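Local coordinates for protein probable tRNA pseudouridine synthase D (Methanosarcina mazei, PDB 1Z2Z) that probably isomerises uridine 13 of transfer RNA to pseudouridine, at residues 17-22 and 154-159; 39-44 and 119-124; 138-143 and 400-405; 166-171 and 276-281; 241-246 and 255-260. All blocks are in the same frame, centred on the assembly; numbering follows the deposited sequence.

Interaction 1. Residues 17-22 and 154-159; sequences TDTTGL and KKTTDE
T19 and T156 form the close-packed half of this contact. T19 turns OG1 to the helix and donates to T156 OG1 over 3.1 Å, and K431 also binds T19 OG1. T156 OG1 is in turn bonded to the carbonyl of L152 one turn back, so the two hydroxyls form a short relay into the helix backbone. T19 CG2, set beside its own backbone N (chi1 45° for OG1), rests against K155 CB at 3.8 Å. T17 adds CG2, 4.0 Å from T156 O, while its OG1 is bonded to K431.

The outer half is looser and more polar. E159 extends beyond CG until OE1 meets the backbone N of D18 at 3.2 Å, with an N-H...O angle of 160°; the donor arrives on the syn side, 24° out of the carboxylate plane. The side chains of D18 and E159 cross at about a right angle, bringing two like charges close together, and K155 NZ, 4.6 Å from D18 OD2, would probably temper that repulsion only in part. D18 and K155 lie at the solvent side.

The arrangement is a loop-on-helix contact of an alpha-beta protein built round a mixed sheet: the chain leading to strand 33-39 crosses helix 146-163, which follows strand 130-142 of that sheet.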
# COMPACT_ATOMS: atom_id res chain seq x y z
N THR A 17 8.79 5.23 -16.16
CA THR A 17 8.47 5.37 -17.57
C THR A 17 8.53 6.85 -17.96
O THR A 17 8.17 7.72 -17.17
CB THR A 17 7.05 4.86 -17.86
OG1 THR A 17 6.11 5.66 -17.14
CG2 THR A 17 6.91 3.40 -17.42
N ASP A 18 8.99 7.13 -19.18
CA ASP A 18 9.09 8.52 -19.66
C ASP A 18 7.90 8.89 -20.55
O ASP A 18 7.92 9.92 -21.23
CB ASP A 18 10.38 8.70 -20.44
CG ASP A 18 10.48 7.75 -21.61
OD1 ASP A 18 11.36 6.86 -21.58
OD2 ASP A 18 9.66 7.89 -22.55
N THR A 19 6.87 8.05 -20.55
CA THR A 19 5.68 8.31 -21.35
C THR A 19 4.89 9.45 -20.73
O THR A 19 5.09 9.81 -19.57
CB THR A 19 4.77 7.08 -21.41
OG1 THR A 19 4.63 6.52 -20.09
CG2 THR A 19 5.34 6.05 -22.36
N THR A 20 3.97 10.01 -21.51
CA THR A 20 3.17 11.12 -21.05
C THR A 20 2.01 10.65 -20.18
O THR A 20 1.46 9.57 -20.40
CB THR A 20 2.66 11.97 -22.24
OG1 THR A 20 1.80 13.01 -21.77
CG2 THR A 20 1.93 11.11 -23.23
N GLY A 21 1.67 11.47 -19.20
CA GLY A 21 0.59 11.17 -18.29
C GLY A 21 -0.74 11.06 -18.99
O GLY A 21 -1.32 12.06 -19.41
N LEU A 22 -1.20 9.82 -19.11
CA LEU A 22 -2.46 9.50 -19.75
C LEU A 22 -3.59 10.35 -19.18
O LEU A 22 -4.56 10.65 -19.87
CB LEU A 22 -2.74 8.02 -19.54
CG LEU A 22 -3.74 7.33 -20.46
CD1 LEU A 22 -3.44 5.84 -20.46
CD2 LEU A 22 -5.16 7.61 -19.99
N LYS A 154 0.70 1.45 -25.45
CA LYS A 154 1.68 0.47 -25.90
C LYS A 154 3.09 0.87 -25.50
O LYS A 154 3.91 0.01 -25.16
CB LYS A 154 1.60 0.29 -27.42
CG LYS A 154 2.45 -0.87 -27.96
CD LYS A 154 3.90 -0.44 -28.24
CE LYS A 154 4.85 -1.64 -28.28
NZ LYS A 154 5.07 -2.22 -26.91
N LYS A 155 3.38 2.16 -25.55
CA LYS A 155 4.70 2.65 -25.20
C LYS A 155 4.91 2.52 -23.69
O LYS A 155 5.93 1.99 -23.24
CB LYS A 155 4.88 4.11 -25.64
CG LYS A 155 6.26 4.43 -26.24
CD LYS A 155 6.49 5.93 -26.37
CE LYS A 155 7.79 6.26 -27.12
NZ LYS A 155 9.01 5.65 -26.53
N THR A 156 3.93 2.98 -22.91
CA THR A 156 4.04 2.90 -21.46
C THR A 156 4.18 1.45 -21.02
O THR A 156 4.89 1.15 -20.07
CB THR A 156 2.79 3.50 -20.76
OG1 THR A 156 2.45 4.76 -21.35
CG2 THR A 156 3.06 3.70 -19.27
N THR A 157 3.50 0.56 -21.74
CA THR A 157 3.52 -0.88 -21.49
C THR A 157 4.92 -1.42 -21.80
O THR A 157 5.58 -2.00 -20.94
CB THR A 157 2.50 -1.62 -22.38
OG1 THR A 157 1.18 -1.13 -22.11
CG2 THR A 157 2.55 -3.11 -22.14
N ASP A 158 5.36 -1.23 -23.05
CA ASP A 158 6.67 -1.68 -23.50
C ASP A 158 7.77 -1.40 -22.49
O ASP A 158 8.50 -2.31 -22.08
CB ASP A 158 7.06 -1.02 -24.83
CG ASP A 158 8.58 -0.83 -24.96
OD1 ASP A 158 9.12 0.16 -24.41
OD2 ASP A 158 9.24 -1.68 -25.61
N GLU A 159 7.92 -0.14 -22.09
CA GLU A 159 8.96 0.20 -21.13
C GLU A 159 8.76 -0.62 -19.88
O GLU A 159 9.73 -1.11 -19.29
CB GLU A 159 8.94 1.69 -20.79
CG GLU A 159 9.64 2.54 -21.83
CD GLU A 159 9.63 4.02 -21.51
OE1 GLU A 159 10.12 4.41 -20.43
OE2 GLU A 159 9.13 4.80 -22.34

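Interaction 2. Residues 39-44 and 119-124; sequences TNREEG and GRSRKS
R41 reaches across to K123 and S124 with its guanidinium. From CB the chain leaves with CG between the backbone N and the carbonyl carbon (chi1 46°) and bends at both chi2 and chi3, which brings the head to meet K123, coming from the opposite direction. NE comes no nearer to K123 than NZ at 4.1 Å. NH1 lies 3.3 Å from the same K123 NZ, two donors of like charge, with D129 forming a salt bridge to R41 NH1 as a counter-charge. NH1 also lies 2.7 Å from S124 O and 3.2 Å from K123 CG. NH2 turns back to E43 OE1 at 2.7 Å in a salt bridge whose hydrogen bond is weak; E43 CD and K123 O both lie at the guanidinium edge, in its plane.

Next along the chain, G44 and R120 make a single antiparallel hydrogen-bonded bridge: G44 N to R120 O is 2.8 Å, and R120 N returns to G44 O. Strand 113-121 thereby holds the loop, while G119 and S121 make backbone hydrogen bonds to I51 and Y49 of strand 49-57. A leucine in place of R41 would probably cost D129 its salt bridge and leave E43 with K94 alone. S121 OG accepts from K123 N at 2.7 Å, an ST turn that ties S121 to the backbone of K123.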
# COMPACT_ATOMS: atom_id res chain seq x y z
N THR A 39 -7.92 -17.46 -5.61
CA THR A 39 -7.76 -18.25 -4.39
C THR A 39 -6.52 -19.13 -4.35
O THR A 39 -5.98 -19.51 -5.39
CB THR A 39 -9.00 -19.16 -4.19
OG1 THR A 39 -9.17 -19.44 -2.80
CG2 THR A 39 -8.82 -20.48 -4.94
N ASN A 40 -6.06 -19.46 -3.14
CA ASN A 40 -4.93 -20.36 -3.01
C ASN A 40 -5.38 -21.59 -2.23
O ASN A 40 -4.60 -22.50 -2.01
CB ASN A 40 -3.71 -19.72 -2.33
CG ASN A 40 -3.96 -19.35 -0.88
OD1 ASN A 40 -4.60 -20.09 -0.13
ND2 ASN A 40 -3.42 -18.21 -0.47
N ARG A 41 -6.64 -21.62 -1.82
CA ARG A 41 -7.11 -22.78 -1.06
C ARG A 41 -8.22 -23.57 -1.75
O ARG A 41 -8.88 -23.07 -2.66
CB ARG A 41 -7.56 -22.34 0.32
CG ARG A 41 -8.44 -21.11 0.27
CD ARG A 41 -9.62 -21.31 1.15
NE ARG A 41 -9.27 -21.21 2.55
CZ ARG A 41 -10.00 -21.72 3.53
NH1 ARG A 41 -9.61 -21.57 4.79
NH2 ARG A 41 -11.11 -22.41 3.24
N GLU A 42 -8.42 -24.80 -1.30
CA GLU A 42 -9.44 -25.67 -1.85
C GLU A 42 -10.40 -26.10 -0.72
O GLU A 42 -10.00 -26.20 0.44
CB GLU A 42 -8.77 -26.89 -2.47
CG GLU A 42 -9.70 -27.97 -2.97
CD GLU A 42 -10.42 -27.58 -4.23
OE1 GLU A 42 -10.82 -28.50 -4.98
OE2 GLU A 42 -10.59 -26.36 -4.48
N GLU A 43 -11.67 -26.34 -1.06
CA GLU A 43 -12.66 -26.75 -0.06
C GLU A 43 -13.21 -28.12 -0.41
O GLU A 43 -13.03 -28.62 -1.52
CB GLU A 43 -13.83 -25.79 -0.03
CG GLU A 43 -13.49 -24.41 -0.51
CD GLU A 43 -12.49 -23.74 0.38
OE1 GLU A 43 -12.45 -24.09 1.57
OE2 GLU A 43 -11.77 -22.85 -0.11
N GLY A 44 -13.90 -28.73 0.54
CA GLY A 44 -14.46 -30.03 0.30
C GLY A 44 -15.98 -30.03 0.35
O GLY A 44 -16.63 -29.08 -0.08
N GLY A 119 -18.41 -24.55 -1.33
CA GLY A 119 -18.30 -25.83 -0.67
C GLY A 119 -18.22 -25.67 0.83
O GLY A 119 -18.73 -24.70 1.37
N ARG A 120 -17.57 -26.62 1.50
CA ARG A 120 -17.44 -26.51 2.96
C ARG A 120 -16.01 -26.82 3.39
O ARG A 120 -15.21 -27.32 2.61
CB ARG A 120 -18.43 -27.45 3.67
CG ARG A 120 -19.93 -27.18 3.35
CD ARG A 120 -20.88 -28.02 4.22
NE ARG A 120 -20.80 -27.64 5.62
CZ ARG A 120 -21.42 -26.59 6.14
NH1 ARG A 120 -21.28 -26.31 7.43
NH2 ARG A 120 -22.21 -25.83 5.39
N SER A 121 -15.69 -26.51 4.63
CA SER A 121 -14.36 -26.76 5.17
C SER A 121 -14.33 -26.64 6.68
O SER A 121 -15.09 -25.87 7.28
CB SER A 121 -13.34 -25.79 4.57
OG SER A 121 -12.19 -25.74 5.41
N ARG A 122 -13.44 -27.40 7.31
CA ARG A 122 -13.31 -27.38 8.75
C ARG A 122 -12.58 -26.10 9.13
O ARG A 122 -12.53 -25.73 10.30
CB ARG A 122 -12.52 -28.60 9.23
CG ARG A 122 -13.00 -29.93 8.65
CD ARG A 122 -12.14 -31.09 9.11
NE ARG A 122 -12.38 -32.31 8.33
CZ ARG A 122 -13.54 -32.96 8.26
NH1 ARG A 122 -14.60 -32.51 8.92
NH2 ARG A 122 -13.65 -34.05 7.50
N LYS A 123 -12.00 -25.44 8.13
CA LYS A 123 -11.25 -24.21 8.38
C LYS A 123 -11.92 -22.97 7.81
O LYS A 123 -12.45 -22.97 6.70
CB LYS A 123 -9.82 -24.34 7.81
CG LYS A 123 -9.73 -24.45 6.28
CD LYS A 123 -8.53 -25.28 5.81
CE LYS A 123 -7.18 -24.60 6.02
NZ LYS A 123 -6.93 -23.42 5.11
N SER A 124 -11.90 -21.91 8.61
CA SER A 124 -12.48 -20.65 8.22
C SER A 124 -11.52 -20.00 7.26
O SER A 124 -10.37 -20.43 7.15
CB SER A 124 -12.61 -19.75 9.42
OG SER A 124 -11.30 -19.50 9.91

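Interaction 3. Residues 138-143 and 400-405; sequences TVRNIE and EDELNP
R140 reaches across the turn formed by D401 to N404. CG stands anti to the carbonyl carbon (chi1 -68°), and the chain then runs fully extended to NE, which carries the guanidinium alongside D401 to L403 and E402. There the flat group is sandwiched: L403 CD1 sits 4.0 Å above the centre of one face and T138 CG2 3.9 Å above the centre of the other. D401 presents CB to the edge, in the guanidinium plane.

E402 adopts a different shape. The bend at chi2 (69°) turns OE1 back toward R140 NH2, 3.9 Å away, a long salt bridge in which the carboxylate plane stands almost perpendicular to the guanidinium. The close charge partner of R140 is D32, which forms a salt bridge to NE.

At the other end of the contact N404, with CG beside its own backbone N, lays its amide nearly parallel to that of N141. The planes differ by 11°, and N404 OD1 lies 3.9 Å from N141 CG. ND2 of N404 is bonded to Q28 and also lies 3.7 Å from R140 CB. N141 itself belongs to a G1 beta bulge, where N141 and I142 both face S408 on strand 408-417. The turn is of type I, closed by N404 N bonding to D401 O at 3.1 Å.

The chemistry implies a cation fixed in both charge and orientation: D32 probably balances the charge of R140, with E402 a long and weaker partner from the exposed turn, while the methyls of L403 and T138 cover the two faces and limit the tilt of the guanidinium.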
# COMPACT_ATOMS: atom_id res chain seq x y z
N THR A 138 -10.59 0.85 -15.57
CA THR A 138 -10.94 1.65 -16.73
C THR A 138 -10.73 3.13 -16.45
O THR A 138 -11.36 3.68 -15.55
CB THR A 138 -12.41 1.45 -17.11
OG1 THR A 138 -12.62 0.10 -17.53
CG2 THR A 138 -12.81 2.41 -18.23
N VAL A 139 -9.85 3.76 -17.22
CA VAL A 139 -9.58 5.18 -17.05
C VAL A 139 -10.47 5.85 -18.11
O VAL A 139 -10.54 5.37 -19.24
CB VAL A 139 -8.06 5.51 -17.31
CG1 VAL A 139 -7.72 6.90 -16.81
CG2 VAL A 139 -7.17 4.48 -16.63
N ARG A 140 -11.16 6.92 -17.73
CA ARG A 140 -12.06 7.66 -18.63
C ARG A 140 -11.78 9.17 -18.63
O ARG A 140 -11.21 9.70 -17.68
CB ARG A 140 -13.53 7.45 -18.23
CG ARG A 140 -14.08 6.06 -18.41
CD ARG A 140 -15.55 6.03 -18.04
NE ARG A 140 -16.14 4.69 -18.15
CZ ARG A 140 -16.28 4.02 -19.29
NH1 ARG A 140 -16.82 2.81 -19.29
NH2 ARG A 140 -15.89 4.55 -20.44
N ASN A 141 -12.19 9.85 -19.70
CA ASN A 141 -12.03 11.30 -19.84
C ASN A 141 -10.60 11.78 -20.10
O ASN A 141 -10.12 12.74 -19.50
CB ASN A 141 -12.57 12.01 -18.60
CG ASN A 141 -12.99 13.44 -18.89
OD1 ASN A 141 -13.18 14.24 -17.98
ND2 ASN A 141 -13.16 13.75 -20.17
N ILE A 142 -9.93 11.09 -21.02
CA ILE A 142 -8.58 11.46 -21.36
C ILE A 142 -8.57 12.44 -22.53
O ILE A 142 -9.28 12.25 -23.53
CB ILE A 142 -7.75 10.21 -21.73
CG1 ILE A 142 -6.36 10.65 -22.22
CG2 ILE A 142 -8.48 9.40 -22.77
CD1 ILE A 142 -5.43 9.51 -22.61
N GLU A 143 -7.76 13.48 -22.38
CA GLU A 143 -7.62 14.53 -23.38
C GLU A 143 -6.97 14.03 -24.67
O GLU A 143 -6.28 14.80 -25.35
CB GLU A 143 -6.79 15.69 -22.79
CG GLU A 143 -5.32 15.34 -22.48
CD GLU A 143 -4.53 16.49 -21.85
OE1 GLU A 143 -4.47 17.59 -22.45
OE2 GLU A 143 -3.95 16.29 -20.75
N GLU A 400 -12.87 4.69 -27.47
CA GLU A 400 -13.70 5.85 -27.20
C GLU A 400 -14.65 5.53 -26.06
O GLU A 400 -15.26 4.46 -26.03
CB GLU A 400 -14.50 6.22 -28.46
CG GLU A 400 -15.47 7.39 -28.29
CD GLU A 400 -16.31 7.66 -29.53
OE1 GLU A 400 -17.06 6.76 -29.96
OE2 GLU A 400 -16.22 8.79 -30.08
N ASP A 401 -14.78 6.46 -25.12
CA ASP A 401 -15.68 6.24 -24.00
C ASP A 401 -16.98 7.00 -24.15
O ASP A 401 -17.03 8.24 -24.24
CB ASP A 401 -15.01 6.61 -22.67
CG ASP A 401 -14.90 8.10 -22.45
OD1 ASP A 401 -14.63 8.82 -23.43
OD2 ASP A 401 -15.08 8.54 -21.29
N GLU A 402 -18.05 6.23 -24.18
CA GLU A 402 -19.40 6.73 -24.30
C GLU A 402 -19.68 7.81 -23.24
O GLU A 402 -20.07 8.92 -23.58
CB GLU A 402 -20.39 5.58 -24.12
CG GLU A 402 -19.94 4.24 -24.72
CD GLU A 402 -18.76 3.59 -23.98
OE1 GLU A 402 -18.81 3.43 -22.73
OE2 GLU A 402 -17.77 3.23 -24.67
N LEU A 403 -19.49 7.48 -21.97
CA LEU A 403 -19.76 8.44 -20.91
C LEU A 403 -19.15 9.82 -21.11
O LEU A 403 -19.65 10.80 -20.57
CB LEU A 403 -19.30 7.91 -19.56
CG LEU A 403 -20.16 6.90 -18.82
CD1 LEU A 403 -20.02 5.51 -19.41
CD2 LEU A 403 -19.72 6.91 -17.37
N ASN A 404 -18.05 9.89 -21.87
CA ASN A 404 -17.39 11.17 -22.12
C ASN A 404 -17.11 11.31 -23.61
O ASN A 404 -16.03 10.94 -24.09
CB ASN A 404 -16.06 11.26 -21.37
CG ASN A 404 -16.24 11.18 -19.86
OD1 ASN A 404 -16.67 12.14 -19.22
ND2 ASN A 404 -15.90 10.02 -19.29
N PRO A 405 -18.08 11.86 -24.36
CA PRO A 405 -17.98 12.06 -25.81
C PRO A 405 -16.84 12.99 -26.22
O PRO A 405 -16.73 14.12 -25.72
CB PRO A 405 -19.36 12.60 -26.17
CG PRO A 405 -19.73 13.37 -24.94
CD PRO A 405 -19.32 12.46 -23.83

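Interaction 4. Residues 166-171 and 276-281; sequences VPNFFG and YIYNII
F170 and Y278 make an offset edge-to-face aromatic pair that joins the loop leaving strand 165-167 to helix 263-287, both within the TRUD domain of this family. The ring centroids are 5.5 Å apart and the planes stand at 81°. The edge of F170 is the part presented, its CD2 lying 3.6 Å from Y278 CD1, while CE2 lies over the rim of the tyrosine face. With CG anti to the backbone N, chi1 of 164° carries the Y278 ring to the loop.

Polar contacts gather at the far end of the same ring. N168 O lies near the ring plane at the tyrosine edge, 3.2 Å from Y278 OH. The hydroxyl is hydrogen-bonded to the carbonyl of E387. N168 is also the centre of an inverse gamma turn. A leucine here instead of Y278 would probably deprive F170 of the aromatic face it meets and leave the E387 carbonyl without this hydroxyl partner.

Apolar packing involves F169, which touches L282, C283 and I286 of the helix; R427 of helix 423-430 also touches it. Its ring edge additionally meets a backbone carbonyl, F169 CE1 lying 3.6 Å from N279 O, in the plane of the ring.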
# COMPACT_ATOMS: atom_id res chain seq x y z
N VAL A 166 6.66 -2.31 -12.69
CA VAL A 166 6.60 -0.95 -12.18
C VAL A 166 7.36 -0.89 -10.85
O VAL A 166 7.47 -1.90 -10.15
CB VAL A 166 5.12 -0.46 -12.04
CG1 VAL A 166 4.36 -0.79 -13.31
CG2 VAL A 166 4.44 -1.08 -10.84
N PRO A 167 7.93 0.27 -10.50
CA PRO A 167 8.67 0.38 -9.24
C PRO A 167 7.85 0.01 -8.04
O PRO A 167 6.65 0.26 -8.00
CB PRO A 167 9.14 1.84 -9.22
CG PRO A 167 8.13 2.54 -10.07
CD PRO A 167 7.91 1.56 -11.20
N ASN A 168 8.50 -0.59 -7.06
CA ASN A 168 7.80 -0.99 -5.85
C ASN A 168 7.72 0.14 -4.83
O ASN A 168 8.07 -0.05 -3.66
CB ASN A 168 8.48 -2.20 -5.23
CG ASN A 168 7.56 -2.93 -4.28
OD1 ASN A 168 6.59 -3.56 -4.71
ND2 ASN A 168 7.82 -2.82 -2.96
N PHE A 169 7.26 1.30 -5.27
CA PHE A 169 7.13 2.49 -4.41
C PHE A 169 6.10 2.31 -3.29
O PHE A 169 5.16 1.53 -3.41
CB PHE A 169 6.71 3.70 -5.25
CG PHE A 169 7.83 4.33 -6.04
CD1 PHE A 169 8.91 4.93 -5.40
CD2 PHE A 169 7.78 4.37 -7.43
CE1 PHE A 169 9.91 5.57 -6.13
CE2 PHE A 169 8.78 5.00 -8.17
CZ PHE A 169 9.84 5.60 -7.52
N PHE A 170 6.28 3.06 -2.20
CA PHE A 170 5.35 3.02 -1.08
C PHE A 170 4.29 4.10 -1.29
O PHE A 170 4.55 5.30 -1.11
CB PHE A 170 6.07 3.23 0.26
CG PHE A 170 6.51 1.94 0.93
CD1 PHE A 170 5.60 1.14 1.61
CD2 PHE A 170 7.82 1.48 0.80
CE1 PHE A 170 5.97 -0.09 2.15
CE2 PHE A 170 8.21 0.25 1.33
CZ PHE A 170 7.29 -0.53 2.00
N GLY A 171 3.09 3.66 -1.69
CA GLY A 171 1.98 4.56 -1.96
C GLY A 171 1.66 5.61 -0.91
O GLY A 171 1.93 5.42 0.27
N TYR A 276 9.77 6.01 3.48
CA TYR A 276 10.07 7.28 2.86
C TYR A 276 11.45 7.22 2.21
O TYR A 276 11.61 7.42 1.00
CB TYR A 276 10.05 8.37 3.92
CG TYR A 276 10.58 9.69 3.45
CD1 TYR A 276 9.87 10.46 2.53
CD2 TYR A 276 11.78 10.19 3.95
CE1 TYR A 276 10.35 11.71 2.13
CE2 TYR A 276 12.26 11.43 3.55
CZ TYR A 276 11.55 12.18 2.65
OH TYR A 276 12.04 13.41 2.28
N ILE A 277 12.45 6.94 3.05
CA ILE A 277 13.83 6.85 2.59
C ILE A 277 13.94 5.84 1.46
O ILE A 277 14.64 6.05 0.47
CB ILE A 277 14.75 6.47 3.76
CG1 ILE A 277 14.75 7.62 4.79
CG2 ILE A 277 16.15 6.15 3.24
CD1 ILE A 277 15.29 7.28 6.18
N TYR A 278 13.22 4.74 1.61
CA TYR A 278 13.25 3.71 0.59
C TYR A 278 12.77 4.25 -0.77
O TYR A 278 13.33 3.91 -1.82
CB TYR A 278 12.42 2.52 1.06
CG TYR A 278 12.07 1.58 -0.05
CD1 TYR A 278 11.02 1.86 -0.91
CD2 TYR A 278 12.78 0.42 -0.25
CE1 TYR A 278 10.69 1.00 -1.94
CE2 TYR A 278 12.45 -0.46 -1.27
CZ TYR A 278 11.40 -0.15 -2.11
OH TYR A 278 11.06 -1.04 -3.11
N ASN A 279 11.75 5.10 -0.77
CA ASN A 279 11.23 5.67 -2.02
C ASN A 279 12.29 6.51 -2.70
O ASN A 279 12.60 6.33 -3.87
CB ASN A 279 10.01 6.56 -1.74
CG ASN A 279 8.74 5.76 -1.57
OD1 ASN A 279 7.89 6.09 -0.74
ND2 ASN A 279 8.59 4.70 -2.36
N ILE A 280 12.84 7.46 -1.95
CA ILE A 280 13.88 8.33 -2.47
C ILE A 280 14.93 7.47 -3.16
O ILE A 280 15.20 7.65 -4.35
CB ILE A 280 14.54 9.11 -1.34
CG1 ILE A 280 13.45 9.80 -0.51
CG2 ILE A 280 15.49 10.12 -1.90
CD1 ILE A 280 13.98 10.58 0.63
N ILE A 281 15.49 6.52 -2.41
CA ILE A 281 16.52 5.62 -2.91
C ILE A 281 16.14 4.96 -4.23
O ILE A 281 16.94 4.94 -5.17
CB ILE A 281 16.84 4.51 -1.89
CG1 ILE A 281 17.60 5.12 -0.70
CG2 ILE A 281 17.65 3.39 -2.55
CD1 ILE A 281 17.74 4.19 0.49

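Interaction 5. Residues 241-246 and 255-260; sequences RAMMNH and SGSFRV
This is a helix-and-return-loop contact: the chain after helix 238-249 turns back so that S257, F258 and V260 pack on M243 and H246 before helix 263-287 begins. Selenomethionine M243 reaches into the loop. Its CG stands beside the backbone N and the chain bends at chi3 (59°), which curls the terminal CE toward S257 and F258. CE lies 3.2 Å from S257 OG and 4.1 Å from F258 CE1, over one face of the phenyl ring. S257 OG donates to the carbonyl of Y254, outside the contact. Y201 and A197 of helix 194-202 touch M243 and F258 respectively, so a further helix flanks the same cluster.

H246 provides the second anchor. With CG anti to the backbone N (chi1 -178°), its ring projects toward the loop, where G256 O sits 3.4 Å above the ring plane, offset toward the rim. The angle is poor for a bond from NE2, and that nitrogen is instead hydrogen-bonded to D253. Alongside, H246 CD2 meets S257 CA at 3.6 Å.

V260 closes the far side. CG1 comes to 4.0 Å from H246 CB, and V260 CB faces A242 CB at 4.3 Å. The CG2 branch points to M243 CG, though its place in the model is less sure. Within the loop, R259 N bonds to G256 O at 3.1 Å and so holds the turn compact.

The arrangement is that of a loop connecting two helices, 238-249 and 263-287 of the TRUD domain, that folds back on the first of them.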
# COMPACT_ATOMS: atom_id res chain seq x y z
N ARG A 241 -6.99 10.74 21.19
CA ARG A 241 -7.56 11.05 22.49
C ARG A 241 -6.73 10.41 23.61
O ARG A 241 -6.35 11.08 24.58
CB ARG A 241 -9.03 10.58 22.58
CG ARG A 241 -10.04 11.41 21.76
CD ARG A 241 -11.47 10.84 21.82
NE ARG A 241 -11.97 10.68 23.19
CZ ARG A 241 -12.56 9.57 23.66
NH1 ARG A 241 -12.98 9.52 24.92
NH2 ARG A 241 -12.72 8.51 22.88
N ALA A 242 -6.44 9.13 23.47
CA ALA A 242 -5.67 8.41 24.48
C ALA A 242 -4.37 9.13 24.82
O ALA A 242 -3.96 9.18 25.98
CB ALA A 242 -5.38 6.99 24.00
N MSE A 243 -3.74 9.70 23.79
CA MSE A 243 -2.46 10.40 23.97
C MSE A 243 -2.58 11.75 24.68
O MSE A 243 -1.69 12.14 25.44
CB MSE A 243 -1.80 10.62 22.62
CG MSE A 243 -1.48 9.34 21.92
SE MSE A 243 -0.48 9.62 20.32
CE MSE A 243 1.07 10.51 21.07
N MSE A 244 -3.66 12.46 24.41
CA MSE A 244 -3.85 13.75 25.03
C MSE A 244 -4.11 13.56 26.51
O MSE A 244 -3.68 14.38 27.33
CB MSE A 244 -5.00 14.48 24.36
CG MSE A 244 -4.76 14.69 22.87
SE MSE A 244 -6.10 15.77 22.01
CE MSE A 244 -5.18 17.46 22.05
N ASN A 245 -4.79 12.48 26.88
CA ASN A 245 -5.06 12.23 28.29
C ASN A 245 -3.76 12.05 29.06
O ASN A 245 -3.60 12.61 30.15
CB ASN A 245 -5.93 10.98 28.46
CG ASN A 245 -7.38 11.23 28.11
OD1 ASN A 245 -7.99 12.18 28.61
ND2 ASN A 245 -7.94 10.37 27.27
N HIS A 246 -2.83 11.28 28.50
CA HIS A 246 -1.53 11.01 29.11
C HIS A 246 -0.75 12.30 29.28
O HIS A 246 0.20 12.36 30.06
CB HIS A 246 -0.70 10.07 28.23
CG HIS A 246 0.63 9.71 28.82
ND1 HIS A 246 0.77 8.75 29.80
CD2 HIS A 246 1.87 10.20 28.58
CE1 HIS A 246 2.05 8.67 30.14
NE2 HIS A 246 2.73 9.54 29.42
N SER A 255 7.44 11.92 25.37
CA SER A 255 8.22 10.70 25.19
C SER A 255 7.38 9.45 25.43
O SER A 255 7.38 8.54 24.61
CB SER A 255 9.45 10.70 26.13
OG SER A 255 9.11 10.99 27.48
N GLY A 256 6.65 9.43 26.54
CA GLY A 256 5.82 8.29 26.87
C GLY A 256 4.39 8.40 26.38
O GLY A 256 3.55 7.56 26.70
N SER A 257 4.10 9.45 25.62
CA SER A 257 2.74 9.62 25.11
C SER A 257 2.42 8.54 24.07
O SER A 257 1.28 8.40 23.66
CB SER A 257 2.58 11.01 24.48
OG SER A 257 3.31 11.11 23.28
N PHE A 258 3.43 7.76 23.68
CA PHE A 258 3.24 6.70 22.69
C PHE A 258 2.92 5.37 23.33
O PHE A 258 2.51 4.42 22.65
CB PHE A 258 4.49 6.54 21.84
CG PHE A 258 4.75 7.69 20.94
CD1 PHE A 258 3.97 7.89 19.80
CD2 PHE A 258 5.78 8.58 21.21
CE1 PHE A 258 4.21 8.96 18.95
CE2 PHE A 258 6.03 9.65 20.36
CZ PHE A 258 5.25 9.84 19.23
N ARG A 259 3.14 5.28 24.64
CA ARG A 259 2.90 4.05 25.39
C ARG A 259 1.43 3.82 25.70
O ARG A 259 1.07 3.00 26.54
CB ARG A 259 3.72 4.07 26.70
CG ARG A 259 4.66 2.88 26.87
CD ARG A 259 5.61 3.07 28.05
NE ARG A 259 6.61 2.00 28.15
CZ ARG A 259 7.49 1.68 27.20
NH1 ARG A 259 7.51 2.35 26.06
NH2 ARG A 259 8.36 0.70 27.40
N VAL A 260 0.57 4.55 25.00
CA VAL A 260 -0.87 4.44 25.19
C VAL A 260 -1.51 3.71 24.00
O VAL A 260 -2.63 3.19 24.10
CB VAL A 260 -1.49 5.84 25.35
CG1 VAL A 260 -1.10 6.43 26.70
CG2 VAL A 260 -0.99 6.75 24.24

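From the N terminus, residues 17-22 close interaction 1 on helix 146-163, and interaction 2 is nested in that loop, tying the end of strand 113-121 to the loop between strands 33-39 and 49-57. Interaction 3 opens on strand 130-142 and closes at 400-405, so it crosses interaction 1; the two touch where L22 meets I142 and V139, and the same mixed sheet carries interactions 2 and 3. Interaction 4 lies inside the loop of interaction 3 and joins the loop leaving strand 165-167 to helix 263-287. Interaction 5, a short local closure, is nested within interaction 4, about 31 Å away between centres.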